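Cytochrome P450 monooxygenase (Rhodococcus sp. ECU0066, PDB 6KBH) probably acts as a self-sufficient monooxygenase, passing electrons from its flavin through a [2Fe-2S] cluster to a heme that activates oxygen. Local coordinates at residues E285-A290 with R400-I405; L384-G389 with M394-A399. All coordinates share one frame; numbering follows the deposited sequence.

How the interactions relate
Following the chain from the N terminus, the first of the four segments, 285-290, lies on helix 284-300, which crosses the distal side of the heme. The chain then passes through helix 315-325 and the strand-rich region before reaching 384-389, the start of the heme-ligand loop. Interaction 2 closes this loop, with Cys393 inside it, onto the beginning of helix 396-413. One turn further along the same helix, 400-405 returns to 285-290, so interaction 1 closes a much longer loop in which interaction 2 is nested. The two contacts tie the distal helix, the thiolate loop and helix 396-413 around one heme, and Ala399 CB packs against Thr287 OG1 where they meet, 3.8 Å apart.

Interaction 1 of 2, residues E285-A290 with R400-I405; sequences ETTANA and RMEIQI. With HEM (protoporphyrin IX containing Fe), chain C.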
# COMPACT_ATOMS: atom_id res chain seq x y z
N GLU A 285 -10.17 -8.32 17.08
CA GLU A 285 -10.88 -9.33 16.31
C GLU A 285 -10.70 -9.12 14.82
O GLU A 285 -10.56 -10.09 14.06
CB GLU A 285 -12.37 -9.33 16.65
CG GLU A 285 -12.71 -9.26 18.12
CD GLU A 285 -14.13 -9.74 18.38
OE1 GLU A 285 -14.55 -10.74 17.76
OE2 GLU A 285 -14.83 -9.08 19.18
N THR A 286 -10.73 -7.87 14.37
CA THR A 286 -10.58 -7.58 12.95
C THR A 286 -9.26 -8.12 12.42
O THR A 286 -9.21 -8.68 11.31
CB THR A 286 -10.69 -6.08 12.70
OG1 THR A 286 -9.80 -5.39 13.59
CG2 THR A 286 -12.10 -5.60 12.95
N THR A 287 -8.18 -7.99 13.19
CA THR A 287 -6.89 -8.50 12.74
C THR A 287 -6.84 -10.02 12.83
O THR A 287 -6.39 -10.69 11.89
CB THR A 287 -5.76 -7.86 13.54
OG1 THR A 287 -5.80 -6.44 13.39
CG2 THR A 287 -4.41 -8.38 13.06
N ALA A 288 -7.30 -10.58 13.95
CA ALA A 288 -7.34 -12.03 14.09
C ALA A 288 -8.12 -12.67 12.95
O ALA A 288 -7.63 -13.59 12.27
CB ALA A 288 -7.94 -12.41 15.44
N ASN A 289 -9.34 -12.19 12.71
CA ASN A 289 -10.17 -12.74 11.64
C ASN A 289 -9.49 -12.60 10.28
O ASN A 289 -9.56 -13.51 9.45
CB ASN A 289 -11.54 -12.06 11.63
CG ASN A 289 -12.36 -12.39 12.86
OD1 ASN A 289 -12.27 -13.50 13.40
ND2 ASN A 289 -13.17 -11.45 13.31
N ALA A 290 -8.83 -11.46 10.04
CA ALA A 290 -8.10 -11.28 8.78
C ALA A 290 -7.00 -12.31 8.64
O ALA A 290 -6.86 -12.94 7.58
CB ALA A 290 -7.53 -9.86 8.71
N ARG A 400 -1.70 -4.27 8.54
CA ARG A 400 -0.98 -4.72 7.35
C ARG A 400 0.38 -5.30 7.73
O ARG A 400 0.77 -6.36 7.23
CB ARG A 400 -0.80 -3.56 6.37
CG ARG A 400 -1.96 -3.36 5.42
CD ARG A 400 -1.86 -2.00 4.75
NE ARG A 400 -2.77 -1.89 3.62
CZ ARG A 400 -3.09 -0.74 3.03
NH1 ARG A 400 -2.57 0.40 3.46
NH2 ARG A 400 -3.93 -0.73 2.00
N MET A 401 1.12 -4.61 8.60
CA MET A 401 2.39 -5.14 9.09
C MET A 401 2.18 -6.47 9.81
O MET A 401 2.88 -7.45 9.55
CB MET A 401 3.05 -4.12 10.02
CG MET A 401 4.16 -4.70 10.87
SD MET A 401 4.66 -3.67 12.26
CE MET A 401 5.53 -2.36 11.40
N GLU A 402 1.19 -6.50 10.70
CA GLU A 402 0.92 -7.68 11.52
C GLU A 402 0.67 -8.91 10.66
O GLU A 402 1.23 -9.99 10.90
CB GLU A 402 -0.29 -7.39 12.39
CG GLU A 402 -0.18 -7.86 13.79
CD GLU A 402 -1.22 -7.20 14.64
OE1 GLU A 402 -1.79 -6.18 14.22
OE2 GLU A 402 -1.51 -7.75 15.72
N ILE A 403 -0.20 -8.78 9.65
CA ILE A 403 -0.49 -9.90 8.77
C ILE A 403 0.76 -10.32 8.01
O ILE A 403 1.07 -11.51 7.90
CB ILE A 403 -1.63 -9.54 7.80
CG1 ILE A 403 -2.90 -9.19 8.57
CG2 ILE A 403 -1.90 -10.70 6.86
CD1 ILE A 403 -3.49 -10.35 9.31
N GLN A 404 1.49 -9.34 7.47
CA GLN A 404 2.67 -9.63 6.67
C GLN A 404 3.69 -10.49 7.41
O GLN A 404 4.30 -11.39 6.82
CB GLN A 404 3.32 -8.33 6.21
CG GLN A 404 2.90 -7.87 4.84
CD GLN A 404 3.26 -6.44 4.63
OE1 GLN A 404 2.58 -5.55 5.13
NE2 GLN A 404 4.35 -6.19 3.92
N ILE A 405 3.90 -10.23 8.69
CA ILE A 405 4.88 -11.00 9.46
C ILE A 405 4.31 -12.35 9.89
O ILE A 405 5.03 -13.36 9.88
CB ILE A 405 5.41 -10.18 10.66
CG1 ILE A 405 5.74 -8.77 10.24
CG2 ILE A 405 6.68 -10.80 11.17
CD1 ILE A 405 5.67 -7.77 11.35
CHA HEM C . -12.12 2.45 11.71
CHB HEM C . -11.63 -2.06 9.50
CHC HEM C . -7.34 -3.09 12.42
CHD HEM C . -7.85 1.38 14.59
C1A HEM C . -12.15 1.19 10.96
C2A HEM C . -13.27 1.14 10.02
C3A HEM C . -13.14 -0.10 9.41
C4A HEM C . -11.93 -0.70 10.04
CMA HEM C . -14.02 -0.69 8.35
CAA HEM C . -14.32 2.18 9.75
CBA HEM C . -14.14 2.92 8.46
CGA HEM C . -14.97 4.13 8.19
O1A HEM C . -15.96 4.14 8.96
O2A HEM C . -14.45 4.80 7.25
C1B HEM C . -10.45 -2.78 10.06
C2B HEM C . -9.98 -4.18 9.63
C3B HEM C . -8.63 -4.49 10.54
C4B HEM C . -8.45 -3.27 11.42
CMB HEM C . -10.61 -5.06 8.60
CAB HEM C . -7.79 -5.72 10.54
CBB HEM C . -7.26 -6.20 9.23
C1C HEM C . -7.35 -1.80 13.16
C2C HEM C . -6.25 -1.76 14.08
C3C HEM C . -6.37 -0.54 14.70
C4C HEM C . -7.54 0.05 14.07
CMC HEM C . -5.21 -2.81 14.31
CAC HEM C . -5.46 0.03 15.74
CBC HEM C . -5.91 0.15 17.15
C1D HEM C . -9.05 1.88 13.90
C2D HEM C . -9.44 3.25 14.37
C3D HEM C . -10.78 3.59 13.47
C4D HEM C . -10.95 2.37 12.62
CMD HEM C . -8.76 4.08 15.40
CAD HEM C . -11.60 4.84 13.50
CBD HEM C . -11.02 6.00 12.77
CGD HEM C . -11.95 7.11 12.41
O1D HEM C . -13.12 6.66 12.49
O2D HEM C . -11.31 8.15 12.13
NA HEM C . -11.31 0.07 11.00
NB HEM C . -9.50 -2.21 11.08
NC HEM C . -8.17 -0.69 13.13
ND HEM C . -9.89 1.25 12.79
FE HEM C . -9.78 -0.57 12.03
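Thr287 and Ala290 face helix 396-413 from one side of helix 284-300, and the contact they make with Glu402 and Ile403 is one of van der Waals packing. With Thr287 OG1 beside the backbone N (chi1 -59°), the methyl CG2 is the branch turned to the carboxylate of Glu402, 3.6 Å from OE1, and the two side chains cross at about a right angle. Ile403 reaches over with its terminal methyl: CD1 lies 3.9 Å from Thr287 O and 4.1 Å from Ala290 CB. The small methyl of Ala290 lets the longer Ile403 chain lie close, CD1 resting against the backbone of the facing helix. These are the I-helix and the L-helix of the P450 fold; the axes of segments 285-290 and 400-405 approach to 10.3 Å and cross at -32°. The threonine hydroxyls bond back within the chain, Thr287 OG1 to Ala283 O and Thr286 OG1 to Ala282 O, both one turn earlier. A serine in place of Thr287 would lack CG2 and would probably open a gap beside Glu402 and the CD1 methyl of Ile403. The third kind of contact is with heme. Thr286 OG1 sits 3.3 Å from HEM C4B, probably at the position of the conserved I-helix threonine that in many P450s assists oxygen activation, while Ala290 CB touches the vinyl carbon HEM CBB at 3.7 Å.

Interaction 2 of 2, residues L384-G389 with M394-A399; sequences LTFGYG and MGKNLA. With HEM (protoporphyrin IX containing Fe), chain C.
The ring of Phe386 lies with one face against Lys396, whose CB stands 3.4 Å from the ring centroid and only 7° off its normal, a CH-pi contact with the methylene nearly over the centre. Both first torsions serve this. Phe386 carries CG beside its backbone N (chi1 -73°), which swings the ring toward the first turn of helix 396-413. Lys396 holds CG between its backbone N and carbonyl carbon (chi1 62°), and from there the extended chain runs away from the ring, delivering NZ to Gln392 OE1 and to a salt bridge with Asp730. A lysine thus offers an apolar root to the phenyl face and a charge further off. Ala399 CB comes to the ring edge, 4.3 Å from Phe386 CE1, its small methyl fitting between that edge and the heme vinyl, where HEM CBB is 3.7 Å from Phe386 CE1. Glycine suits two places: a CB on Gly387 would strike the propionate carbon HEM CBA, and one on Gly395, the N-cap of the helix, would strike HEM C3C, which Gly395 CA already approaches to 3.6 Å. The sequence from Phe386 to Gly395 is the P450 signature around the cysteine ligand, and the backbone of Phe386 is hydrogen-bonded to Cys393. An aromatic ring beside the axial cysteine implies a largely apolar proximal surrounding, which would probably help to shield the bond between the heme iron and the Cys393 thiolate from water, while the lysine's charge is carried away from the ring and matched by Asp730, in the ferredoxin-like part of the chain.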
# COMPACT_ATOMS: atom_id res chain seq x y z
N LEU A 384 -12.16 -2.13 0.11
CA LEU A 384 -12.75 -1.29 1.15
C LEU A 384 -12.81 -1.99 2.50
O LEU A 384 -13.59 -1.59 3.36
CB LEU A 384 -14.14 -0.83 0.71
CG LEU A 384 -14.10 -0.26 -0.71
CD1 LEU A 384 -15.46 0.24 -1.14
CD2 LEU A 384 -13.07 0.85 -0.82
N THR A 385 -11.98 -3.02 2.69
CA THR A 385 -11.94 -3.73 3.96
C THR A 385 -11.51 -2.82 5.11
O THR A 385 -11.87 -3.08 6.27
CB THR A 385 -11.00 -4.93 3.84
OG1 THR A 385 -11.41 -5.75 2.74
CG2 THR A 385 -11.00 -5.77 5.11
N PHE A 386 -10.77 -1.75 4.83
CA PHE A 386 -10.38 -0.78 5.84
C PHE A 386 -11.28 0.44 5.87
O PHE A 386 -10.99 1.39 6.60
CB PHE A 386 -8.93 -0.33 5.61
CG PHE A 386 -7.91 -1.36 5.98
CD1 PHE A 386 -7.88 -1.92 7.25
CD2 PHE A 386 -6.96 -1.77 5.05
CE1 PHE A 386 -6.94 -2.87 7.58
CE2 PHE A 386 -6.01 -2.72 5.38
CZ PHE A 386 -6.00 -3.27 6.65
N GLY A 387 -12.35 0.45 5.09
CA GLY A 387 -13.15 1.65 4.95
C GLY A 387 -12.53 2.61 3.95
O GLY A 387 -11.61 2.27 3.20
N TYR A 388 -13.05 3.83 3.96
CA TYR A 388 -12.64 4.81 2.96
C TYR A 388 -13.02 6.20 3.44
O TYR A 388 -14.09 6.39 4.03
CB TYR A 388 -13.29 4.51 1.60
CG TYR A 388 -12.62 5.17 0.43
CD1 TYR A 388 -11.42 4.68 -0.07
CD2 TYR A 388 -13.18 6.28 -0.19
CE1 TYR A 388 -10.79 5.28 -1.15
CE2 TYR A 388 -12.57 6.88 -1.27
CZ TYR A 388 -11.37 6.38 -1.74
OH TYR A 388 -10.76 6.98 -2.82
N GLY A 389 -12.14 7.17 3.17
CA GLY A 389 -12.43 8.56 3.45
C GLY A 389 -12.16 9.01 4.87
O GLY A 389 -11.18 8.59 5.49
N MET A 394 -7.39 3.75 11.00
CA MET A 394 -6.10 4.36 11.28
C MET A 394 -5.02 3.30 11.47
O MET A 394 -3.86 3.54 11.12
CB MET A 394 -6.20 5.26 12.51
CG MET A 394 -7.13 6.45 12.32
SD MET A 394 -7.54 7.32 13.84
CE MET A 394 -6.07 8.32 14.08
N GLY A 395 -5.38 2.13 11.99
CA GLY A 395 -4.40 1.09 12.22
C GLY A 395 -4.28 0.11 11.08
O GLY A 395 -3.84 -1.03 11.27
N LYS A 396 -4.67 0.55 9.88
CA LYS A 396 -4.60 -0.33 8.71
C LYS A 396 -3.17 -0.80 8.46
O LYS A 396 -2.95 -1.97 8.14
CB LYS A 396 -5.17 0.38 7.48
CG LYS A 396 -4.44 1.65 7.04
CD LYS A 396 -4.99 2.13 5.71
CE LYS A 396 -4.27 3.37 5.21
NZ LYS A 396 -4.76 3.78 3.87
N ASN A 397 -2.19 0.09 8.61
CA ASN A 397 -0.81 -0.32 8.41
C ASN A 397 -0.28 -1.12 9.59
O ASN A 397 0.62 -1.96 9.41
CB ASN A 397 0.07 0.91 8.16
CG ASN A 397 -0.30 1.62 6.89
OD1 ASN A 397 0.16 1.26 5.81
ND2 ASN A 397 -1.15 2.63 7.00
N LEU A 398 -0.80 -0.90 10.80
CA LEU A 398 -0.48 -1.79 11.90
C LEU A 398 -1.00 -3.19 11.62
O LEU A 398 -0.30 -4.18 11.86
CB LEU A 398 -1.07 -1.25 13.21
CG LEU A 398 -0.90 -2.13 14.44
CD1 LEU A 398 0.57 -2.49 14.65
CD2 LEU A 398 -1.47 -1.45 15.68
N ALA A 399 -2.22 -3.30 11.10
CA ALA A 399 -2.76 -4.60 10.72
C ALA A 399 -2.05 -5.15 9.48
O ALA A 399 -1.83 -6.36 9.37
CB ALA A 399 -4.27 -4.51 10.48
CHA HEM C . -12.12 2.45 11.71
CHB HEM C . -11.63 -2.06 9.50
CHC HEM C . -7.34 -3.09 12.42
CHD HEM C . -7.85 1.38 14.59
C1A HEM C . -12.15 1.19 10.96
C2A HEM C . -13.27 1.14 10.02
C3A HEM C . -13.14 -0.10 9.41
C4A HEM C . -11.93 -0.70 10.04
CMA HEM C . -14.02 -0.69 8.35
CAA HEM C . -14.32 2.18 9.75
CBA HEM C . -14.14 2.92 8.46
CGA HEM C . -14.97 4.13 8.19
O1A HEM C . -15.96 4.14 8.96
O2A HEM C . -14.45 4.80 7.25
C1B HEM C . -10.45 -2.78 10.06
C2B HEM C . -9.98 -4.18 9.63
C3B HEM C . -8.63 -4.49 10.54
C4B HEM C . -8.45 -3.27 11.42
CMB HEM C . -10.61 -5.06 8.60
CAB HEM C . -7.79 -5.72 10.54
CBB HEM C . -7.26 -6.20 9.23
C1C HEM C . -7.35 -1.80 13.16
C2C HEM C . -6.25 -1.76 14.08
C3C HEM C . -6.37 -0.54 14.70
C4C HEM C . -7.54 0.05 14.07
CMC HEM C . -5.21 -2.81 14.31
CAC HEM C . -5.46 0.03 15.74
CBC HEM C . -5.91 0.15 17.15
C1D HEM C . -9.05 1.88 13.90
C2D HEM C . -9.44 3.25 14.37
C3D HEM C . -10.78 3.59 13.47
C4D HEM C . -10.95 2.37 12.62
CMD HEM C . -8.76 4.08 15.40
CAD HEM C . -11.60 4.84 13.50
CBD HEM C . -11.02 6.00 12.77
CGD HEM C . -11.95 7.11 12.41
O1D HEM C . -13.12 6.66 12.49
O2D HEM C . -11.31 8.15 12.13
NA HEM C . -11.31 0.07 11.00
NB HEM C . -9.50 -2.21 11.08
NC HEM C . -8.17 -0.69 13.13
ND HEM C . -9.89 1.25 12.79
FE HEM C . -9.78 -0.57 12.03